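Local coordinates for major royal jelly protein 1 (Apis mellifera, PDB 5YYL) that is the most abundant protein of royal jelly, binds a sterol (24-methylenecholesterol) and probably serves as food for honeybee larvae, at residues N64-W72 / Y377-M388; Q105-A113 / F157-L165. All coordinates share one frame; numbering follows the deposited sequence.

Contact 1: residues N64-W72 / Y377-M388; sequences NYPSDIDQW and YILVLSNKMQKM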
loop_
_atom_site.group_PDB
_atom_site.type_symbol
_atom_site.label_atom_id
_atom_site.label_comp_id
_atom_site.label_asym_id
_atom_site.label_seq_id
_atom_site.Cartn_x
_atom_site.Cartn_y
_atom_site.Cartn_z
ATOM N N ASN A 64 19.458 39.964 -17.632
ATOM C CA ASN A 64 19.248 38.519 -17.727
ATOM C C ASN A 64 17.941 38.234 -18.440
ATOM O O ASN A 64 16.866 38.567 -17.940
ATOM C CB ASN A 64 19.305 37.866 -16.354
ATOM C CG ASN A 64 20.729 37.733 -15.848
ATOM O OD1 ASN A 64 21.301 36.644 -15.824
ATOM N ND2 ASN A 64 21.322 38.860 -15.478
ATOM N N TYR A 65 18.058 37.660 -19.633
ATOM C CA TYR A 65 16.928 37.415 -20.519
ATOM C C TYR A 65 16.959 35.949 -20.937
ATOM O O TYR A 65 18.008 35.446 -21.392
ATOM C CB TYR A 65 16.994 38.298 -21.763
ATOM C CG TYR A 65 17.262 39.762 -21.481
ATOM C CD1 TYR A 65 16.294 40.567 -20.867
ATOM C CD2 TYR A 65 18.493 40.349 -21.827
ATOM C CE1 TYR A 65 16.539 41.908 -20.609
ATOM C CE2 TYR A 65 18.745 41.691 -21.573
ATOM C CZ TYR A 65 17.771 42.463 -20.961
ATOM O OH TYR A 65 18.029 43.796 -20.704
ATOM N N PRO A 66 15.824 35.249 -20.775
ATOM C CA PRO A 66 15.832 33.820 -21.063
ATOM C C PRO A 66 15.626 33.543 -22.545
ATOM O O PRO A 66 14.824 34.195 -23.190
ATOM C CB PRO A 66 14.665 33.294 -20.224
ATOM C CG PRO A 66 13.711 34.445 -20.150
ATOM C CD PRO A 66 14.500 35.720 -20.319
ATOM N N SER A 67 16.364 32.584 -23.063
ATOM C CA SER A 67 16.307 32.206 -24.462
ATOM C C SER A 67 15.473 30.933 -24.659
ATOM O O SER A 67 14.601 30.900 -25.520
ATOM C CB SER A 67 17.725 32.003 -24.994
ATOM O OG SER A 67 17.705 31.637 -26.358
ATOM N N ASP A 68 15.759 29.894 -23.877
ATOM C CA ASP A 68 15.103 28.597 -24.031
ATOM C C ASP A 68 14.835 27.936 -22.678
ATOM O O ASP A 68 15.451 28.280 -21.679
ATOM C CB ASP A 68 15.982 27.678 -24.909
ATOM C CG ASP A 68 15.198 26.527 -25.588
ATOM O OD1 ASP A 68 13.965 26.465 -25.485
ATOM O OD2 ASP A 68 15.817 25.671 -26.253
ATOM N N ILE A 69 13.876 27.012 -22.661
ATOM C CA ILE A 69 13.612 26.143 -21.515
ATOM C C ILE A 69 13.582 24.721 -22.008
ATOM O O ILE A 69 13.381 24.472 -23.199
ATOM C CB ILE A 69 12.270 26.457 -20.810
ATOM C CG1 ILE A 69 11.070 26.323 -21.759
ATOM C CG2 ILE A 69 12.306 27.865 -20.233
ATOM C CD1 ILE A 69 9.714 26.487 -21.100
ATOM N N ASP A 70 13.798 23.792 -21.094
ATOM C CA ASP A 70 13.501 22.390 -21.350
ATOM C C ASP A 70 13.306 21.682 -20.007
ATOM O O ASP A 70 13.304 22.329 -18.962
ATOM C CB ASP A 70 14.580 21.748 -22.232
ATOM C CG ASP A 70 14.024 20.630 -23.122
ATOM O OD1 ASP A 70 13.349 19.712 -22.554
ATOM O OD2 ASP A 70 14.285 20.648 -24.361
ATOM N N GLN A 71 13.107 20.370 -20.029
ATOM C CA GLN A 71 12.713 19.639 -18.842
ATOM C C GLN A 71 13.153 18.209 -18.991
ATOM O O GLN A 71 12.933 17.612 -20.048
ATOM C CB GLN A 71 11.192 19.719 -18.685
ATOM C CG GLN A 71 10.612 18.944 -17.507
ATOM C CD GLN A 71 10.415 17.456 -17.761
ATOM O OE1 GLN A 71 10.081 17.045 -18.870
ATOM N NE2 GLN A 71 10.622 16.645 -16.736
ATOM N N TRP A 72 13.784 17.671 -17.942
ATOM C CA TRP A 72 14.115 16.243 -17.858
ATOM C C TRP A 72 14.087 15.829 -16.399
ATOM O O TRP A 72 14.785 16.435 -15.576
ATOM C CB TRP A 72 15.495 15.986 -18.452
ATOM C CG TRP A 72 15.930 14.578 -18.413
ATOM C CD1 TRP A 72 15.702 13.619 -19.358
ATOM C CD2 TRP A 72 16.709 13.957 -17.400
ATOM N NE1 TRP A 72 16.293 12.421 -18.992
ATOM C CE2 TRP A 72 16.915 12.606 -17.790
ATOM C CE3 TRP A 72 17.263 14.406 -16.199
ATOM C CZ2 TRP A 72 17.649 11.713 -17.027
ATOM C CZ3 TRP A 72 17.984 13.521 -15.429
ATOM C CH2 TRP A 72 18.175 12.181 -15.846
ATOM N N TYR A 377 1.932 16.967 -22.645
ATOM C CA TYR A 377 1.749 18.323 -22.130
ATOM C C TYR A 377 2.785 19.271 -22.702
ATOM O O TYR A 377 3.881 18.855 -23.089
ATOM C CB TYR A 377 1.819 18.347 -20.595
ATOM C CG TYR A 377 3.108 17.855 -19.976
ATOM C CD1 TYR A 377 3.337 16.499 -19.757
ATOM C CD2 TYR A 377 4.090 18.757 -19.560
ATOM C CE1 TYR A 377 4.520 16.065 -19.173
ATOM C CE2 TYR A 377 5.279 18.324 -18.958
ATOM C CZ TYR A 377 5.494 16.989 -18.777
ATOM O OH TYR A 377 6.673 16.563 -18.206
ATOM N N ILE A 378 2.436 20.555 -22.706
ATOM C CA ILE A 378 3.252 21.585 -23.336
ATOM C C ILE A 378 3.815 22.540 -22.292
ATOM O O ILE A 378 3.102 22.911 -21.370
ATOM C CB ILE A 378 2.429 22.359 -24.391
ATOM C CG1 ILE A 378 3.333 23.144 -25.329
ATOM C CG2 ILE A 378 1.400 23.302 -23.745
ATOM C CD1 ILE A 378 2.575 23.752 -26.484
ATOM N N LEU A 379 5.094 22.901 -22.435
ATOM C CA LEU A 379 5.758 23.911 -21.610
ATOM C C LEU A 379 6.012 25.143 -22.471
ATOM O O LEU A 379 6.551 25.034 -23.561
ATOM C CB LEU A 379 7.109 23.374 -21.122
ATOM C CG LEU A 379 7.117 22.096 -20.278
ATOM C CD1 LEU A 379 8.514 21.517 -20.181
ATOM C CD2 LEU A 379 6.523 22.376 -18.912
ATOM N N VAL A 380 5.664 26.316 -21.973
ATOM C CA VAL A 380 5.765 27.558 -22.743
ATOM C C VAL A 380 6.575 28.608 -21.975
ATOM O O VAL A 380 6.192 28.988 -20.876
ATOM C CB VAL A 380 4.366 28.126 -23.030
ATOM C CG1 VAL A 380 4.461 29.377 -23.885
ATOM C CG2 VAL A 380 3.502 27.072 -23.699
ATOM N N LEU A 381 7.696 29.058 -22.544
ATOM C CA LEU A 381 8.437 30.213 -22.025
ATOM C C LEU A 381 7.893 31.432 -22.705
ATOM O O LEU A 381 7.907 31.527 -23.929
ATOM C CB LEU A 381 9.945 30.145 -22.303
ATOM C CG LEU A 381 10.738 31.398 -21.886
ATOM C CD1 LEU A 381 10.661 31.619 -20.386
ATOM C CD2 LEU A 381 12.189 31.291 -22.313
ATOM N N SER A 382 7.423 32.366 -21.897
ATOM C CA SER A 382 6.873 33.591 -22.377
ATOM C C SER A 382 7.538 34.713 -21.597
ATOM O O SER A 382 7.050 35.168 -20.554
ATOM C CB SER A 382 5.387 33.544 -22.148
ATOM O OG SER A 382 4.851 34.826 -22.151
ATOM N N ASN A 383 8.715 35.106 -22.082
ATOM C CA ASN A 383 9.343 36.366 -21.712
ATOM C C ASN A 383 8.581 37.537 -22.341
ATOM O O ASN A 383 7.475 37.356 -22.875
ATOM C CB ASN A 383 10.843 36.371 -22.055
ATOM C CG ASN A 383 11.146 36.182 -23.537
ATOM O OD1 ASN A 383 10.480 36.732 -24.431
ATOM N ND2 ASN A 383 12.202 35.409 -23.804
ATOM N N LYS A 384 9.137 38.742 -22.234
ATOM C CA LYS A 384 8.574 39.918 -22.879
ATOM C C LYS A 384 9.658 40.584 -23.726
ATOM O O LYS A 384 10.174 41.655 -23.373
ATOM C CB LYS A 384 8.018 40.858 -21.812
ATOM C CG LYS A 384 6.820 40.268 -21.083
ATOM C CD LYS A 384 5.830 41.312 -20.567
ATOM C CE LYS A 384 6.170 41.819 -19.183
ATOM N NZ LYS A 384 4.977 42.471 -18.586
ATOM N N MET A 385 9.998 39.925 -24.845
ATOM C CA MET A 385 11.009 40.419 -25.806
ATOM C C MET A 385 10.755 41.855 -26.259
ATOM O O MET A 385 11.708 42.594 -26.497
ATOM C CB MET A 385 11.113 39.505 -27.044
ATOM C CG MET A 385 12.165 39.969 -28.054
ATOM S SD MET A 385 12.775 38.748 -29.234
ATOM C CE MET A 385 14.118 37.991 -28.317
ATOM N N GLN A 386 9.484 42.242 -26.370
ATOM C CA GLN A 386 9.146 43.633 -26.668
ATOM C C GLN A 386 9.761 44.633 -25.668
ATOM O O GLN A 386 10.184 45.723 -26.071
ATOM C CB GLN A 386 7.639 43.836 -26.836
ATOM C CG GLN A 386 6.839 44.099 -25.577
ATOM C CD GLN A 386 6.847 42.943 -24.628
ATOM O OE1 GLN A 386 7.163 41.816 -24.992
ATOM N NE2 GLN A 386 6.484 43.214 -23.398
ATOM N N LYS A 387 9.838 44.251 -24.395
ATOM C CA LYS A 387 10.477 45.096 -23.375
ATOM C C LYS A 387 12.021 45.017 -23.356
ATOM O O LYS A 387 12.663 45.951 -22.870
ATOM C CB LYS A 387 9.909 44.796 -21.972
ATOM C CG LYS A 387 8.412 45.107 -21.817
ATOM C CD LYS A 387 8.108 46.468 -21.198
ATOM N N MET A 388 12.619 43.928 -23.854
ATOM C CA MET A 388 14.091 43.861 -24.010
ATOM C C MET A 388 14.576 44.833 -25.089
ATOM O O MET A 388 15.549 45.553 -24.867
ATOM C CB MET A 388 14.580 42.449 -24.363
ATOM C CG MET A 388 16.104 42.329 -24.489
ATOM S SD MET A 388 16.787 40.830 -25.214
ATOM C CE MET A 388 15.602 40.427 -26.499
#
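Ile69 meets Leu381 at the middle of this contact, where strand 65-72 runs past strand 377-383 at 160° with 7.4 Å between their axes. No backbone hydrogen bond links the two strands; they belong to neighbouring sheets, and side chains fill the space between them. Ile69 has CG1 wedged between its backbone N and carbonyl carbon (chi1 59°). With the rest of the chain extended, CD1 is carried to the opposite backbone, 3.6 Å from Leu381 N. CG2, anti to the carbonyl carbon, meets Leu381 CB at 3.9 Å. The Leu381 fork leans toward the start of strand 65-72, laying CD2 3.8 Å from Pro66 CB. In the other direction Leu379 sends CD1 to Gln71 CB, 3.6 Å away.

Polar and aromatic groups mark the two ends. Asn383 lies obliquely across the Pro66 ring, Asn383 CB against Pro66 CG, and its ND2 makes a weak, bent hydrogen bond of 3.0 Å to Pro66 O. Beyond it, Met388 of the following helix reaches over Tyr65. Its CG stands above the ring centre, 3.8 Å from the centroid and 5° off the normal, a CH-pi contact; SD, placed off-centre over the same ring, adds a Met-aromatic one, although this helix is poorly ordered. At the far end the Gln71 chain bends at chi2, bringing OE1 to 3.5 Å from Tyr377 OH, while its NE2 bonds to His73 O.

Ile402 and Phe400 of strand 400-406 extend the packing around Ile69 and Pro66. Adhesion between these adjacent propeller sheets is thus mainly hydrophobic, with Asp68 and Asp70 pointing away from the interface, Asp68 toward Leu127 N and Asp70 toward Lys358 and Lys360, whose charges probably balance its own.

Contact 2: residues Q105-A113 / F157-L165; sequences QPYPDWSFA and FDLTTSQLL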
loop_
_atom_site.group_PDB
_atom_site.type_symbol
_atom_site.label_atom_id
_atom_site.label_comp_id
_atom_site.label_asym_id
_atom_site.label_seq_id
_atom_site.Cartn_x
_atom_site.Cartn_y
_atom_site.Cartn_z
ATOM N N GLN A 105 20.759 27.877 -11.171
ATOM C CA GLN A 105 21.944 27.183 -10.723
ATOM C C GLN A 105 22.583 26.645 -11.999
ATOM O O GLN A 105 21.934 25.909 -12.740
ATOM C CB GLN A 105 21.527 26.052 -9.781
ATOM C CG GLN A 105 22.575 24.981 -9.508
ATOM C CD GLN A 105 21.941 23.624 -9.267
ATOM O OE1 GLN A 105 20.964 23.515 -8.526
ATOM N NE2 GLN A 105 22.485 22.585 -9.904
ATOM N N PRO A 106 23.842 27.016 -12.274
ATOM C CA PRO A 106 24.507 26.597 -13.522
ATOM C C PRO A 106 24.603 25.098 -13.728
ATOM O O PRO A 106 24.872 24.373 -12.778
ATOM C CB PRO A 106 25.917 27.170 -13.360
ATOM C CG PRO A 106 25.704 28.383 -12.532
ATOM C CD PRO A 106 24.647 28.006 -11.536
ATOM N N TYR A 107 24.405 24.646 -14.959
ATOM C CA TYR A 107 24.515 23.220 -15.304
ATOM C C TYR A 107 25.714 23.038 -16.256
ATOM O O TYR A 107 25.884 23.844 -17.162
ATOM C CB TYR A 107 23.213 22.730 -15.970
ATOM C CG TYR A 107 23.166 21.251 -16.286
ATOM C CD1 TYR A 107 22.704 20.347 -15.352
ATOM C CD2 TYR A 107 23.556 20.758 -17.537
ATOM C CE1 TYR A 107 22.625 18.983 -15.630
ATOM C CE2 TYR A 107 23.509 19.395 -17.829
ATOM C CZ TYR A 107 23.034 18.519 -16.868
ATOM O OH TYR A 107 22.969 17.171 -17.121
ATOM N N PRO A 108 26.550 22.009 -16.074
ATOM C CA PRO A 108 26.505 21.054 -14.951
ATOM C C PRO A 108 26.953 21.666 -13.618
ATOM O O PRO A 108 26.278 21.500 -12.605
ATOM C CB PRO A 108 27.491 19.976 -15.390
ATOM C CG PRO A 108 27.395 19.972 -16.880
ATOM C CD PRO A 108 27.042 21.372 -17.312
ATOM N N ASP A 109 28.079 22.371 -13.648
ATOM C CA ASP A 109 28.635 23.105 -12.501
ATOM C C ASP A 109 29.060 24.475 -13.045
ATOM O O ASP A 109 28.867 24.748 -14.239
ATOM C CB ASP A 109 29.834 22.333 -11.899
ATOM C CG ASP A 109 30.740 21.677 -12.976
ATOM O OD1 ASP A 109 31.265 22.400 -13.853
ATOM O OD2 ASP A 109 30.895 20.431 -12.947
ATOM N N TRP A 110 29.640 25.325 -12.198
ATOM C CA TRP A 110 30.172 26.634 -12.655
ATOM C C TRP A 110 31.305 26.590 -13.713
ATOM O O TRP A 110 31.546 27.595 -14.387
ATOM C CB TRP A 110 30.628 27.468 -11.460
ATOM C CG TRP A 110 29.509 27.965 -10.625
ATOM C CD1 TRP A 110 28.923 27.327 -9.565
ATOM C CD2 TRP A 110 28.822 29.216 -10.775
ATOM N NE1 TRP A 110 27.911 28.107 -9.045
ATOM C CE2 TRP A 110 27.831 29.272 -9.767
ATOM C CE3 TRP A 110 28.943 30.295 -11.671
ATOM C CZ2 TRP A 110 26.972 30.372 -9.623
ATOM C CZ3 TRP A 110 28.089 31.386 -11.529
ATOM C CH2 TRP A 110 27.117 31.414 -10.512
ATOM N N SER A 111 31.982 25.445 -13.853
ATOM C CA SER A 111 33.022 25.214 -14.883
ATOM C C SER A 111 32.622 25.633 -16.305
ATOM O O SER A 111 33.446 26.177 -17.054
ATOM C CB SER A 111 33.426 23.730 -14.895
ATOM N N PHE A 112 31.355 25.393 -16.664
ATOM C CA PHE A 112 30.827 25.708 -18.008
ATOM C C PHE A 112 30.242 27.124 -18.123
ATOM O O PHE A 112 29.941 27.575 -19.231
ATOM C CB PHE A 112 29.795 24.655 -18.425
ATOM C CG PHE A 112 30.364 23.266 -18.534
ATOM C CD1 PHE A 112 30.542 22.479 -17.395
ATOM C CD2 PHE A 112 30.754 22.746 -19.767
ATOM C CE1 PHE A 112 31.068 21.198 -17.484
ATOM C CE2 PHE A 112 31.283 21.469 -19.860
ATOM C CZ PHE A 112 31.443 20.692 -18.720
ATOM N N ALA A 113 30.107 27.814 -16.987
ATOM C CA ALA A 113 29.700 29.220 -16.960
ATOM C C ALA A 113 30.785 30.181 -17.454
ATOM O O ALA A 113 30.461 31.309 -17.821
ATOM C CB ALA A 113 29.272 29.613 -15.552
ATOM N N PHE A 157 25.557 16.653 -23.578
ATOM C CA PHE A 157 25.743 16.085 -22.238
ATOM C C PHE A 157 24.922 14.816 -22.038
ATOM O O PHE A 157 23.847 14.688 -22.600
ATOM C CB PHE A 157 25.330 17.092 -21.178
ATOM C CG PHE A 157 26.088 18.378 -21.244
ATOM C CD1 PHE A 157 27.263 18.539 -20.522
ATOM C CD2 PHE A 157 25.629 19.437 -22.012
ATOM C CE1 PHE A 157 27.964 19.728 -20.570
ATOM C CE2 PHE A 157 26.326 20.631 -22.069
ATOM C CZ PHE A 157 27.491 20.778 -21.338
ATOM N N ASP A 158 25.431 13.885 -21.233
ATOM C CA ASP A 158 24.649 12.731 -20.788
ATOM C C ASP A 158 23.908 13.149 -19.523
ATOM O O ASP A 158 24.535 13.416 -18.490
ATOM C CB ASP A 158 25.550 11.515 -20.529
ATOM C CG ASP A 158 24.760 10.225 -20.263
ATOM O OD1 ASP A 158 23.545 10.169 -20.552
ATOM O OD2 ASP A 158 25.367 9.246 -19.771
ATOM N N LEU A 159 22.582 13.216 -19.623
ATOM C CA LEU A 159 21.732 13.658 -18.513
ATOM C C LEU A 159 21.775 12.741 -17.308
ATOM O O LEU A 159 21.576 13.205 -16.183
ATOM C CB LEU A 159 20.273 13.864 -18.966
ATOM C CG LEU A 159 20.081 15.085 -19.880
ATOM C CD1 LEU A 159 18.866 14.920 -20.746
ATOM C CD2 LEU A 159 19.964 16.369 -19.081
ATOM N N THR A 160 22.051 11.456 -17.542
ATOM C CA THR A 160 22.175 10.482 -16.445
ATOM C C THR A 160 23.374 10.813 -15.540
ATOM O O THR A 160 23.276 10.677 -14.323
ATOM C CB THR A 160 22.315 9.023 -16.959
ATOM O OG1 THR A 160 23.535 8.875 -17.685
ATOM C CG2 THR A 160 21.156 8.622 -17.868
ATOM N N THR A 161 24.483 11.264 -16.138
ATOM C CA THR A 161 25.725 11.553 -15.407
ATOM C C THR A 161 26.030 13.026 -15.173
ATOM O O THR A 161 26.871 13.330 -14.343
ATOM C CB THR A 161 26.943 10.992 -16.166
ATOM O OG1 THR A 161 27.103 11.698 -17.403
ATOM C CG2 THR A 161 26.779 9.503 -16.452
ATOM N N SER A 162 25.392 13.924 -15.922
ATOM C CA SER A 162 25.735 15.362 -15.939
ATOM C C SER A 162 27.123 15.658 -16.538
ATOM O O SER A 162 27.644 16.767 -16.383
ATOM C CB SER A 162 25.620 16.006 -14.546
ATOM O OG SER A 162 24.480 15.560 -13.835
ATOM N N GLN A 163 27.705 14.682 -17.237
ATOM C CA GLN A 163 29.012 14.850 -17.858
ATOM C C GLN A 163 28.838 15.062 -19.364
ATOM O O GLN A 163 27.823 14.686 -19.945
ATOM C CB GLN A 163 29.926 13.645 -17.572
ATOM C CG GLN A 163 30.313 13.468 -16.100
ATOM C CD GLN A 163 31.173 14.601 -15.546
ATOM O OE1 GLN A 163 32.215 14.965 -16.114
ATOM N NE2 GLN A 163 30.741 15.156 -14.415
ATOM N N LEU A 164 29.858 15.668 -19.967
ATOM C CA LEU A 164 29.874 16.033 -21.381
ATOM C C LEU A 164 30.338 14.854 -22.234
ATOM O O LEU A 164 31.378 14.274 -21.956
ATOM C CB LEU A 164 30.810 17.224 -21.569
ATOM C CG LEU A 164 31.009 17.811 -22.957
ATOM C CD1 LEU A 164 29.678 18.004 -23.676
ATOM C CD2 LEU A 164 31.753 19.130 -22.856
ATOM N N LEU A 165 29.563 14.497 -23.258
ATOM C CA LEU A 165 29.894 13.386 -24.170
ATOM C C LEU A 165 30.688 13.814 -25.414
ATOM O O LEU A 165 31.559 13.071 -25.889
ATOM C CB LEU A 165 28.619 12.675 -24.643
ATOM C CG LEU A 165 27.732 12.025 -23.578
ATOM C CD1 LEU A 165 26.333 11.831 -24.141
ATOM C CD2 LEU A 165 28.346 10.706 -23.127
#
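Phe157 stands between Tyr107 and Phe112, and the three rings form an aromatic cluster built from two T-shaped pairs. Tyr107 directs its edge at the face of Phe157, with centroids 6.0 Å apart and planes at 75°. Phe157 in turn presents its own edge to the face of Phe112, at a centroid separation of 5.5 Å. Its CE1 sits above the Phe112 ring but offset toward the rim. The Tyr107 ring is swung out toward the turn at residues 159-162 because CG lies opposite the backbone N (chi1 -176°), which carries OH to 3.5 Å from Ser162 CA and 3.7 Å from Leu159 CD2. Those two approach the phenol obliquely.

Pro108, joined to Tyr107 by a cis peptide bond, fits between the cluster and the turn. Its CG lies 3.7 Å from Phe157 CE1, the two side chains crossing at about a right angle, and the same carbon packs on Ser162 O. Leu164 fills in around the phenylalanines: CD2 meets the edge of Phe112 at CE2, 3.8 Å away, while CD1 rests over a face of Phe157.

The turn has its own polar frame. Asp158 O receives both Ser162 N and Thr161 OG1, and Thr161 OG1 accepts Gln163 N at 3.0 Å in an ST turn. Nearby, Phe77 makes a further edge-to-face pair with Tyr107, and Leu90 touches both Tyr107 and Phe157.

The contact therefore joins the segment leaving strand 102-106 to the hairpin between strands 153-158 and 163-169 of the next sheet. Its two sides share no hydrogen bond; ring edges set against ring faces and apolar packing hold them together, while the hairpin keeps its shape through bonds of its own.

The two contacts lie at opposite margins of one four-stranded sheet of the propeller: contact 1 uses its first strand, 65-72, and contact 2 the chain leaving its last, 102-106. Each joins that sheet to a different neighbour. Their centres are 21 Å apart, yet they touch where Trp72 CH2 comes within 3.6 Å of Leu159 O. Strand 75-81, which pairs with 65-72, also carries the Phe77 ring that lies beside contact 2. In sequence, contact 2 is nested inside the loop that contact 1 closes. Contact 1 comes nearer the sterol, the Tyr377 side chain being about 9 Å from a bound molecule; contact 2 lies away from the sterol and the glycan.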